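Local coordinates for protein cryptochrome DASH (Arabidopsis thaliana, PDB 2J4D) that repairs cyclobutane pyrimidine dimers in single-stranded DNA as a class-1 photolyase, binds FAD and a folate antenna, and may act as a photoreceptor, at residues A[326-329]-A[330-334]; A[422-425]-A[426-429]. All coordinates share one frame; numbering follows the deposited sequence.

In the fold
Both contacts lie in the FAD-binding part of the chain and follow one another in series; neither nests in the other. Contact 1 comes first. It is one continuous piece of helix 317-339, residues 326-334, and closes no long loop. Contact 2 is also local; it is the turn from the loop after helix 409-419 into helix 425-436. Their centres are about 11 Å apart. They meet where Cys426 packs against Phe332 and Arg333, and where Arg333 approaches the Asp424 carboxylate. Contact 1 lies by the adenosine half of FAD and contact 2 chiefly by its flavin, so the two helices together line the folded cofactor.

Contact 1: residues A[326-329]-A[330-334]; sequences LIWR and DYFRF. With FAD (flavin-adenine dinucleotide), chain C.
Residues 326-329 run straight into 330-334 as one continuous alpha-helix. Four backbone bonds of the i to i+4 kind join them, from Asp330 N to Leu326 O through Arg333 N to Arg329 O. The bond from Tyr331 N to Ile327 O measures 2.8 Å.

Trp328 and Phe332 lie one turn apart. Their rings are neither stacked nor edge-to-face, with planes at 31°. Trp328 CE3 comes 3.5 Å from Phe332 CE2. Trp328 CZ3 lies 4.1 Å from CD2 of Tyr331. Tyr194 stacks on Trp328, and Tyr434 of helix 425-436 meets Phe332 edge-to-face. Phe332 CD2 comes 3.7 Å from FAD N1A.

Arg329 leaves the helix with CG anti to the backbone N (chi1 172°) and stays extended as far as NE. This carries its CD past the ribose, 3.3 Å from FAD O2B. A water ties its guanidinium to the helix. The water accepts from Arg329 NH1, in the guanidinium plane, at 2.9 Å and donates to Leu326 O and, at 2.7 Å, to Asp330 OD1. Arg329 NH1 and Asp330 OD1 are 4.3 Å apart, too far for a salt bridge, with the water between. Arg329 NH1 also bonds Ser175 O, while the Asp330 carboxylate accepts from the backbone N of Met177 and Tyr178.

The helix belongs to the FAD-binding domain of photolyases, and Leu326, Arg329 and Phe332 line the pocket. The buried charges are held by water and by backbone groups of the 175-178 loop. Their opposite signs probably ease the cost of burial, while Phe332, next to Arg329 on the cofactor side, offers the adenine its ring edge.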
ATOM      1  N   LEU A 326     -10.655   4.637   4.660  1.00 17.93           N
ATOM      2  CA  LEU A 326     -10.519   4.034   3.338  1.00 19.59           C
ATOM      3  C   LEU A 326     -10.926   5.045   2.274  1.00 20.66           C
ATOM      4  O   LEU A 326     -10.451   4.979   1.138  1.00 20.17           O
ATOM      5  CB  LEU A 326     -11.380   2.770   3.217  1.00 19.45           C
ATOM      6  CG  LEU A 326     -10.806   1.533   3.909  1.00 20.46           C
ATOM      7  CD1 LEU A 326     -11.811   0.382   3.857  1.00 19.00           C
ATOM      8  CD2 LEU A 326      -9.487   1.148   3.220  1.00 16.15           C
ATOM      9  N   ILE A 327     -11.809   5.975   2.641  1.00 17.32           N
ATOM     10  CA  ILE A 327     -12.240   7.011   1.705  1.00 21.17           C
ATOM     11  C   ILE A 327     -11.081   7.980   1.468  1.00 19.84           C
ATOM     12  O   ILE A 327     -10.969   8.577   0.398  1.00 20.15           O
ATOM     13  CB  ILE A 327     -13.497   7.758   2.230  1.00 21.18           C
ATOM     14  CG1 ILE A 327     -14.677   6.779   2.264  1.00 19.81           C
ATOM     15  CG2 ILE A 327     -13.847   8.931   1.318  1.00 20.16           C
ATOM     16  CD1 ILE A 327     -15.957   7.363   2.821  1.00 22.21           C
ATOM     17  N   TRP A 328     -10.210   8.125   2.465  1.00 19.82           N
ATOM     18  CA  TRP A 328      -9.036   8.978   2.312  1.00 18.78           C
ATOM     19  C   TRP A 328      -8.133   8.326   1.265  1.00 18.49           C
ATOM     20  O   TRP A 328      -7.516   9.012   0.448  1.00 18.89           O
ATOM     21  CB  TRP A 328      -8.266   9.114   3.634  1.00 20.23           C
ATOM     22  CG  TRP A 328      -8.590  10.372   4.401  1.00 22.67           C
ATOM     23  CD1 TRP A 328      -9.340  10.474   5.545  1.00 26.04           C
ATOM     24  CD2 TRP A 328      -8.183  11.704   4.069  1.00 23.26           C
ATOM     25  NE1 TRP A 328      -9.419  11.795   5.945  1.00 25.20           N
ATOM     26  CE2 TRP A 328      -8.717  12.568   5.058  1.00 25.14           C
ATOM     27  CE3 TRP A 328      -7.420  12.255   3.032  1.00 22.08           C
ATOM     28  CZ2 TRP A 328      -8.504  13.952   5.038  1.00 24.56           C
ATOM     29  CZ3 TRP A 328      -7.211  13.634   3.013  1.00 23.40           C
ATOM     30  CH2 TRP A 328      -7.753  14.464   4.013  1.00 24.05           C
ATOM     31  N   ARG A 329      -8.048   6.996   1.300  1.00 15.15           N
ATOM     32  CA  ARG A 329      -7.232   6.274   0.318  1.00 17.84           C
ATOM     33  C   ARG A 329      -7.821   6.501  -1.084  1.00 18.50           C
ATOM     34  O   ARG A 329      -7.093   6.778  -2.042  1.00 18.63           O
ATOM     35  CB  ARG A 329      -7.206   4.782   0.655  1.00 17.22           C
ATOM     36  CG  ARG A 329      -6.538   3.912  -0.396  1.00 18.46           C
ATOM     37  CD  ARG A 329      -6.334   2.485   0.114  1.00 21.92           C
ATOM     38  NE  ARG A 329      -5.805   1.628  -0.938  1.00 18.85           N
ATOM     39  CZ  ARG A 329      -6.545   1.086  -1.900  1.00 24.05           C
ATOM     40  NH1 ARG A 329      -7.857   1.299  -1.940  1.00 21.82           N
ATOM     41  NH2 ARG A 329      -5.968   0.358  -2.845  1.00 23.40           N
ATOM     42  N   ASP A 330      -9.142   6.378  -1.200  1.00 18.06           N
ATOM     43  CA  ASP A 330      -9.823   6.611  -2.476  1.00 19.42           C
ATOM     44  C   ASP A 330      -9.519   8.024  -2.969  1.00 19.63           C
ATOM     45  O   ASP A 330      -9.185   8.242  -4.140  1.00 17.07           O
ATOM     46  CB  ASP A 330     -11.343   6.498  -2.303  1.00 17.18           C
ATOM     47  CG  ASP A 330     -11.861   5.085  -2.461  1.00 22.14           C
ATOM     48  OD1 ASP A 330     -11.073   4.112  -2.381  1.00 21.21           O
ATOM     49  OD2 ASP A 330     -13.088   4.952  -2.656  1.00 21.51           O
ATOM     50  N   TYR A 331      -9.657   8.987  -2.064  1.00 17.34           N
ATOM     51  CA  TYR A 331      -9.435  10.387  -2.399  1.00 17.73           C
ATOM     52  C   TYR A 331      -8.059  10.644  -2.989  1.00 18.79           C
ATOM     53  O   TYR A 331      -7.942  11.300  -4.019  1.00 17.38           O
ATOM     54  CB  TYR A 331      -9.639  11.269  -1.164  1.00 18.25           C
ATOM     55  CG  TYR A 331      -9.539  12.750  -1.443  1.00 21.40           C
ATOM     56  CD1 TYR A 331     -10.413  13.371  -2.339  1.00 20.56           C
ATOM     57  CD2 TYR A 331      -8.566  13.534  -0.819  1.00 23.15           C
ATOM     58  CE1 TYR A 331     -10.322  14.732  -2.610  1.00 22.71           C
ATOM     59  CE2 TYR A 331      -8.464  14.899  -1.081  1.00 24.70           C
ATOM     60  CZ  TYR A 331      -9.344  15.491  -1.976  1.00 27.25           C
ATOM     61  OH  TYR A 331      -9.249  16.838  -2.241  1.00 28.26           O
ATOM     62  N   PHE A 332      -7.008  10.148  -2.343  1.00 19.07           N
ATOM     63  CA  PHE A 332      -5.676  10.389  -2.891  1.00 19.28           C
ATOM     64  C   PHE A 332      -5.464   9.672  -4.219  1.00 17.06           C
ATOM     65  O   PHE A 332      -4.724  10.151  -5.078  1.00 18.47           O
ATOM     66  CB  PHE A 332      -4.591  10.000  -1.881  1.00 19.79           C
ATOM     67  CG  PHE A 332      -4.373  11.043  -0.811  1.00 20.69           C
ATOM     68  CD1 PHE A 332      -4.036  12.351  -1.158  1.00 21.03           C
ATOM     69  CD2 PHE A 332      -4.511  10.723   0.533  1.00 20.81           C
ATOM     70  CE1 PHE A 332      -3.841  13.324  -0.181  1.00 21.55           C
ATOM     71  CE2 PHE A 332      -4.317  11.689   1.523  1.00 21.48           C
ATOM     72  CZ  PHE A 332      -3.980  12.991   1.168  1.00 18.28           C
ATOM     73  N   ARG A 333      -6.117   8.528  -4.392  1.00 16.90           N
ATOM     74  CA  ARG A 333      -5.992   7.788  -5.643  1.00 19.49           C
ATOM     75  C   ARG A 333      -6.614   8.622  -6.775  1.00 19.24           C
ATOM     76  O   ARG A 333      -6.012   8.782  -7.842  1.00 19.47           O
ATOM     77  CB  ARG A 333      -6.690   6.423  -5.511  1.00 20.65           C
ATOM     78  CG  ARG A 333      -6.930   5.691  -6.823  1.00 26.43           C
ATOM     79  CD  ARG A 333      -5.651   5.218  -7.474  1.00 32.09           C
ATOM     80  NE  ARG A 333      -4.984   4.187  -6.686  1.00 38.70           N
ATOM     81  CZ  ARG A 333      -3.953   3.468  -7.120  1.00 42.95           C
ATOM     82  NH1 ARG A 333      -3.471   3.663  -8.343  1.00 42.36           N
ATOM     83  NH2 ARG A 333      -3.396   2.562  -6.329  1.00 41.44           N
ATOM     84  N   PHE A 334      -7.807   9.170  -6.550  1.00 17.64           N
ATOM     85  CA  PHE A 334      -8.436   9.982  -7.598  1.00 19.33           C
ATOM     86  C   PHE A 334      -7.672  11.292  -7.773  1.00 18.93           C
ATOM     87  O   PHE A 334      -7.517  11.791  -8.884  1.00 15.60           O
ATOM     88  CB  PHE A 334      -9.909  10.280  -7.265  1.00 19.36           C
ATOM     89  CG  PHE A 334     -10.789   9.052  -7.229  1.00 19.13           C
ATOM     90  CD1 PHE A 334     -10.795   8.150  -8.287  1.00 22.77           C
ATOM     91  CD2 PHE A 334     -11.614   8.802  -6.133  1.00 20.02           C
ATOM     92  CE1 PHE A 334     -11.609   7.009  -8.252  1.00 18.61           C
ATOM     93  CE2 PHE A 334     -12.435   7.665  -6.089  1.00 19.99           C
ATOM     94  CZ  PHE A 334     -12.427   6.769  -7.152  1.00 19.92           C
TER
HETATM   95  PA  FAD C1498      -5.734   2.652   9.615  1.00 21.50           P
HETATM   96  O1A FAD C1498      -6.112   1.317  10.119  1.00 18.10           O
HETATM   97  O2A FAD C1498      -5.858   3.837  10.497  1.00 19.34           O
HETATM   98  O5B FAD C1498      -6.554   2.983   8.271  1.00 19.70           O
HETATM   99  C5B FAD C1498      -7.159   1.923   7.498  1.00 16.55           C
HETATM  100  C4B FAD C1498      -6.774   2.124   6.028  1.00 18.02           C
HETATM  101  O4B FAD C1498      -7.232   3.409   5.613  1.00 17.38           O
HETATM  102  C3B FAD C1498      -5.276   2.114   5.745  1.00 18.62           C
HETATM  103  O3B FAD C1498      -4.741   0.804   5.669  1.00 18.28           O
HETATM  104  C2B FAD C1498      -5.220   2.897   4.469  1.00 20.21           C
HETATM  105  O2B FAD C1498      -5.392   2.137   3.293  1.00 20.32           O
HETATM  106  C1B FAD C1498      -6.302   3.972   4.673  1.00 17.78           C
HETATM  107  N9A FAD C1498      -5.818   5.262   5.208  1.00 18.60           N
HETATM  108  C8A FAD C1498      -5.825   5.690   6.521  1.00 20.77           C
HETATM  109  N7A FAD C1498      -5.324   6.910   6.663  1.00 22.73           N
HETATM  110  C5A FAD C1498      -4.980   7.299   5.386  1.00 19.35           C
HETATM  111  C6A FAD C1498      -4.395   8.484   4.882  1.00 19.58           C
HETATM  112  N6A FAD C1498      -4.068   9.535   5.621  1.00 19.70           N
HETATM  113  N1A FAD C1498      -4.168   8.548   3.517  1.00 16.00           N
HETATM  114  C2A FAD C1498      -4.492   7.483   2.711  1.00 19.84           C
HETATM  115  N3A FAD C1498      -5.051   6.322   3.130  1.00 18.69           N
HETATM  116  C4A FAD C1498      -5.264   6.274   4.474  1.00 20.89           C
HETATM  117  N1  FAD C1498      -0.615   5.159   3.332  1.00 15.24           N
HETATM  118  C2  FAD C1498      -0.383   4.207   2.362  1.00 18.86           C
HETATM  119  O2  FAD C1498      -1.186   3.318   2.149  1.00 17.70           O
HETATM  120  N3  FAD C1498       0.808   4.288   1.622  1.00 17.27           N
HETATM  121  C4  FAD C1498       1.776   5.272   1.808  1.00 19.67           C
HETATM  122  O4  FAD C1498       2.814   5.286   1.121  1.00 17.11           O
HETATM  123  C4X FAD C1498       1.531   6.245   2.807  1.00 17.71           C
HETATM  124  N5  FAD C1498       2.452   7.272   3.067  1.00 21.02           N
HETATM  125  C5X FAD C1498       2.152   8.291   3.972  1.00 19.35           C
HETATM  126  C6  FAD C1498       3.019   9.379   4.138  1.00 19.23           C
HETATM  127  C7  FAD C1498       2.747  10.428   5.047  1.00 16.32           C
HETATM  128  C7M FAD C1498       3.722  11.573   5.175  1.00 18.46           C
HETATM  129  C8  FAD C1498       1.534  10.363   5.824  1.00 19.40           C
HETATM  130  C8M FAD C1498       1.157  11.442   6.826  1.00 16.65           C
HETATM  131  C9  FAD C1498       0.654   9.275   5.664  1.00 16.87           C
HETATM  132  C9A FAD C1498       0.937   8.222   4.744  1.00 18.68           C
HETATM  133  N10 FAD C1498       0.065   7.107   4.565  1.00 18.73           N
HETATM  134  C10 FAD C1498       0.319   6.154   3.553  1.00 17.85           C
HETATM  135  C1' FAD C1498      -1.315   7.132   5.149  1.00 18.25           C
HETATM  136  C2' FAD C1498      -1.495   6.483   6.537  1.00 17.63           C
HETATM  137  O2' FAD C1498      -0.526   6.997   7.435  1.00 21.08           O
HETATM  138  C3' FAD C1498      -1.342   4.968   6.424  1.00 20.13           C
HETATM  139  O3' FAD C1498      -2.271   4.434   5.461  1.00 21.00           O
HETATM  140  C4' FAD C1498      -1.603   4.198   7.731  1.00 18.54           C
HETATM  141  O4' FAD C1498      -0.665   4.591   8.735  1.00 16.72           O
HETATM  142  C5' FAD C1498      -1.476   2.704   7.459  1.00 19.82           C
HETATM  143  O5' FAD C1498      -1.739   1.967   8.655  1.00 19.80           O
HETATM  144  P   FAD C1498      -3.128   1.337   9.058  1.00 21.02           P
HETATM  145  O1P FAD C1498      -3.445   0.382   7.984  1.00 18.41           O
HETATM  146  O2P FAD C1498      -3.009   0.736  10.414  1.00 21.40           O
HETATM  147  O3P FAD C1498      -4.173   2.521   9.225  1.00 18.92           O
HETATM  148  O   HOH W   1      -9.901   2.625  -0.424  1.00 18.90           O

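Contact 2: residues A[422-425]-A[426-429]; sequences DYDP and CSNY. With FAD (flavin-adenine dinucleotide), chain C.
The carboxylate of Asp424, the N-cap of helix 425-436, meets the amides of Cys426 and Ser427. Residues 422-425 form the end of a loop, and 426-429 continue the first turn of the helix. The chi1 of 179° swings the Asp424 carboxylate away from its own amide, and OD2 reaches the N-H groups of that turn. Ser427 N gives OD2 a nearly straight bond of 3.1 Å from above the carboxylate plane. Cys426 N adds a weak, bent one. Asp424 O accepts from Asn428 N at 2.7 Å, and Pro425 O from Tyr429 N. Arg333 forms its salt bridge with Glu144; Asp424 OD1 is a second, long and weak partner.

The same loop reads the flavin edge. FAD N3 donates to Asp422 O at 2.8 Å, and Asp424 N donates to FAD O4 at 3.2 Å. The Asp422 carboxylate is held by Arg394 and Ser289. Asn428 ND2 donates to Ala413 O. Its OD1 makes only a close contact with FAD N5, at 3.2 Å.

Tyr423 crosses Asn428 at about a right angle, its CE1 3.7 Å from Asn428 CB. Its OH lies at the edge of the Tyr429 ring, 3.4 Å from CE2, and forms a weak hydrogen bond to the folate N1. Tyr429 OH is bonded to Glu417. An alanine at Tyr423 is likely to cost the folate this polar partner and open a gap beside Asn428 and Tyr429.

Asp424 therefore caps the helix with its carboxylate and binds the flavin with its backbone N. Its negative charge probably also interacts favourably with the positive, N-terminal end of the helix dipole. Tyr423 extends this arrangement to the folate antenna, so one short piece of chain touches both chromophores.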
ATOM      1  N   ASP A 422       3.839  -0.410   2.710  1.00 17.47           N
ATOM      2  CA  ASP A 422       2.605   0.049   2.084  1.00 17.81           C
ATOM      3  C   ASP A 422       2.780   1.187   1.101  1.00 17.47           C
ATOM      4  O   ASP A 422       1.804   1.848   0.733  1.00 16.78           O
ATOM      5  CB  ASP A 422       1.564   0.462   3.142  1.00 19.58           C
ATOM      6  CG  ASP A 422       2.045   1.583   4.065  1.00 22.72           C
ATOM      7  OD1 ASP A 422       2.806   2.472   3.622  1.00 19.44           O
ATOM      8  OD2 ASP A 422       1.627   1.588   5.247  1.00 21.47           O
ATOM      9  N   TYR A 423       4.005   1.411   0.647  1.00 14.89           N
ATOM     10  CA  TYR A 423       4.233   2.505  -0.279  1.00 17.82           C
ATOM     11  C   TYR A 423       3.258   2.468  -1.436  1.00 17.08           C
ATOM     12  O   TYR A 423       3.111   1.448  -2.108  1.00 17.51           O
ATOM     13  CB  TYR A 423       5.641   2.483  -0.858  1.00 15.98           C
ATOM     14  CG  TYR A 423       5.768   3.460  -2.009  1.00 15.43           C
ATOM     15  CD1 TYR A 423       5.647   4.836  -1.791  1.00 16.82           C
ATOM     16  CD2 TYR A 423       5.956   3.012  -3.317  1.00 17.07           C
ATOM     17  CE1 TYR A 423       5.709   5.745  -2.848  1.00 17.62           C
ATOM     18  CE2 TYR A 423       6.017   3.912  -4.388  1.00 14.12           C
ATOM     19  CZ  TYR A 423       5.894   5.276  -4.140  1.00 16.92           C
ATOM     20  OH  TYR A 423       5.958   6.177  -5.177  1.00 17.53           O
ATOM     21  N   ASP A 424       2.621   3.612  -1.658  1.00 19.17           N
ATOM     22  CA  ASP A 424       1.645   3.814  -2.721  1.00 18.13           C
ATOM     23  C   ASP A 424       1.941   5.243  -3.189  1.00 18.49           C
ATOM     24  O   ASP A 424       1.928   6.178  -2.384  1.00 18.28           O
ATOM     25  CB  ASP A 424       0.233   3.709  -2.127  1.00 25.30           C
ATOM     26  CG  ASP A 424      -0.851   3.927  -3.154  1.00 27.75           C
ATOM     27  OD1 ASP A 424      -1.606   2.968  -3.425  1.00 39.04           O
ATOM     28  OD2 ASP A 424      -0.948   5.050  -3.689  1.00 27.28           O
ATOM     29  N   PRO A 425       2.227   5.438  -4.487  1.00 15.90           N
ATOM     30  CA  PRO A 425       2.516   6.813  -4.899  1.00 15.99           C
ATOM     31  C   PRO A 425       1.434   7.834  -4.580  1.00 18.74           C
ATOM     32  O   PRO A 425       1.738   8.941  -4.134  1.00 16.38           O
ATOM     33  CB  PRO A 425       2.777   6.689  -6.402  1.00 17.70           C
ATOM     34  CG  PRO A 425       1.982   5.472  -6.797  1.00 19.18           C
ATOM     35  CD  PRO A 425       2.248   4.524  -5.642  1.00 20.29           C
ATOM     36  N   CYS A 426       0.181   7.454  -4.798  1.00 17.24           N
ATOM     37  CA  CYS A 426      -0.945   8.349  -4.563  1.00 19.66           C
ATOM     38  C   CYS A 426      -1.036   8.759  -3.100  1.00 19.61           C
ATOM     39  O   CYS A 426      -1.114   9.947  -2.778  1.00 20.46           O
ATOM     40  CB  CYS A 426      -2.248   7.669  -4.978  1.00 20.42           C
ATOM     41  SG  CYS A 426      -2.224   6.974  -6.651  1.00 22.58           S
ATOM     42  N   SER A 427      -1.021   7.767  -2.219  1.00 17.35           N
ATOM     43  CA  SER A 427      -1.121   8.027  -0.790  1.00 17.65           C
ATOM     44  C   SER A 427       0.145   8.646  -0.210  1.00 17.94           C
ATOM     45  O   SER A 427       0.068   9.559   0.604  1.00 21.57           O
ATOM     46  CB  SER A 427      -1.442   6.731  -0.040  1.00 14.46           C
ATOM     47  OG  SER A 427      -2.779   6.316  -0.278  1.00 20.82           O
ATOM     48  N   ASN A 428       1.310   8.159  -0.624  1.00 17.95           N
ATOM     49  CA  ASN A 428       2.551   8.694  -0.069  1.00 17.47           C
ATOM     50  C   ASN A 428       2.775  10.150  -0.439  1.00 19.18           C
ATOM     51  O   ASN A 428       2.898  11.014   0.425  1.00 19.05           O
ATOM     52  CB  ASN A 428       3.755   7.878  -0.534  1.00 17.49           C
ATOM     53  CG  ASN A 428       5.029   8.263   0.206  1.00 21.52           C
ATOM     54  OD1 ASN A 428       5.076   8.209   1.431  1.00 17.32           O
ATOM     55  ND2 ASN A 428       6.059   8.655  -0.534  1.00 15.61           N
ATOM     56  N   TYR A 429       2.852  10.420  -1.734  1.00 16.82           N
ATOM     57  CA  TYR A 429       3.069  11.783  -2.173  1.00 17.91           C
ATOM     58  C   TYR A 429       1.866  12.661  -1.858  1.00 18.31           C
ATOM     59  O   TYR A 429       2.014  13.854  -1.603  1.00 21.32           O
ATOM     60  CB  TYR A 429       3.416  11.776  -3.659  1.00 18.54           C
ATOM     61  CG  TYR A 429       4.814  11.244  -3.882  1.00 17.43           C
ATOM     62  CD1 TYR A 429       5.923  12.099  -3.813  1.00 19.08           C
ATOM     63  CD2 TYR A 429       5.043   9.875  -4.085  1.00 17.52           C
ATOM     64  CE1 TYR A 429       7.221  11.609  -3.938  1.00 18.38           C
ATOM     65  CE2 TYR A 429       6.349   9.370  -4.208  1.00 18.82           C
ATOM     66  CZ  TYR A 429       7.430  10.246  -4.132  1.00 18.86           C
ATOM     67  OH  TYR A 429       8.722   9.777  -4.237  1.00 18.60           O
TER
HETATM   68  PA  FAD C1498      -5.734   2.652   9.615  1.00 21.50           P
HETATM   69  O1A FAD C1498      -6.112   1.317  10.119  1.00 18.10           O
HETATM   70  O2A FAD C1498      -5.858   3.837  10.497  1.00 19.34           O
HETATM   71  O5B FAD C1498      -6.554   2.983   8.271  1.00 19.70           O
HETATM   72  C5B FAD C1498      -7.159   1.923   7.498  1.00 16.55           C
HETATM   73  C4B FAD C1498      -6.774   2.124   6.028  1.00 18.02           C
HETATM   74  O4B FAD C1498      -7.232   3.409   5.613  1.00 17.38           O
HETATM   75  C3B FAD C1498      -5.276   2.114   5.745  1.00 18.62           C
HETATM   76  O3B FAD C1498      -4.741   0.804   5.669  1.00 18.28           O
HETATM   77  C2B FAD C1498      -5.220   2.897   4.469  1.00 20.21           C
HETATM   78  O2B FAD C1498      -5.392   2.137   3.293  1.00 20.32           O
HETATM   79  C1B FAD C1498      -6.302   3.972   4.673  1.00 17.78           C
HETATM   80  N9A FAD C1498      -5.818   5.262   5.208  1.00 18.60           N
HETATM   81  C8A FAD C1498      -5.825   5.690   6.521  1.00 20.77           C
HETATM   82  N7A FAD C1498      -5.324   6.910   6.663  1.00 22.73           N
HETATM   83  C5A FAD C1498      -4.980   7.299   5.386  1.00 19.35           C
HETATM   84  C6A FAD C1498      -4.395   8.484   4.882  1.00 19.58           C
HETATM   85  N6A FAD C1498      -4.068   9.535   5.621  1.00 19.70           N
HETATM   86  N1A FAD C1498      -4.168   8.548   3.517  1.00 16.00           N
HETATM   87  C2A FAD C1498      -4.492   7.483   2.711  1.00 19.84           C
HETATM   88  N3A FAD C1498      -5.051   6.322   3.130  1.00 18.69           N
HETATM   89  C4A FAD C1498      -5.264   6.274   4.474  1.00 20.89           C
HETATM   90  N1  FAD C1498      -0.615   5.159   3.332  1.00 15.24           N
HETATM   91  C2  FAD C1498      -0.383   4.207   2.362  1.00 18.86           C
HETATM   92  O2  FAD C1498      -1.186   3.318   2.149  1.00 17.70           O
HETATM   93  N3  FAD C1498       0.808   4.288   1.622  1.00 17.27           N
HETATM   94  C4  FAD C1498       1.776   5.272   1.808  1.00 19.67           C
HETATM   95  O4  FAD C1498       2.814   5.286   1.121  1.00 17.11           O
HETATM   96  C4X FAD C1498       1.531   6.245   2.807  1.00 17.71           C
HETATM   97  N5  FAD C1498       2.452   7.272   3.067  1.00 21.02           N
HETATM   98  C5X FAD C1498       2.152   8.291   3.972  1.00 19.35           C
HETATM   99  C6  FAD C1498       3.019   9.379   4.138  1.00 19.23           C
HETATM  100  C7  FAD C1498       2.747  10.428   5.047  1.00 16.32           C
HETATM  101  C7M FAD C1498       3.722  11.573   5.175  1.00 18.46           C
HETATM  102  C8  FAD C1498       1.534  10.363   5.824  1.00 19.40           C
HETATM  103  C8M FAD C1498       1.157  11.442   6.826  1.00 16.65           C
HETATM  104  C9  FAD C1498       0.654   9.275   5.664  1.00 16.87           C
HETATM  105  C9A FAD C1498       0.937   8.222   4.744  1.00 18.68           C
HETATM  106  N10 FAD C1498       0.065   7.107   4.565  1.00 18.73           N
HETATM  107  C10 FAD C1498       0.319   6.154   3.553  1.00 17.85           C
HETATM  108  C1' FAD C1498      -1.315   7.132   5.149  1.00 18.25           C
HETATM  109  C2' FAD C1498      -1.495   6.483   6.537  1.00 17.63           C
HETATM  110  O2' FAD C1498      -0.526   6.997   7.435  1.00 21.08           O
HETATM  111  C3' FAD C1498      -1.342   4.968   6.424  1.00 20.13           C
HETATM  112  O3' FAD C1498      -2.271   4.434   5.461  1.00 21.00           O
HETATM  113  C4' FAD C1498      -1.603   4.198   7.731  1.00 18.54           C
HETATM  114  O4' FAD C1498      -0.665   4.591   8.735  1.00 16.72           O
HETATM  115  C5' FAD C1498      -1.476   2.704   7.459  1.00 19.82           C
HETATM  116  O5' FAD C1498      -1.739   1.967   8.655  1.00 19.80           O
HETATM  117  P   FAD C1498      -3.128   1.337   9.058  1.00 21.02           P
HETATM  118  O1P FAD C1498      -3.445   0.382   7.984  1.00 18.41           O
HETATM  119  O2P FAD C1498      -3.009   0.736  10.414  1.00 21.40           O
HETATM  120  O3P FAD C1498      -4.173   2.521   9.225  1.00 18.92           O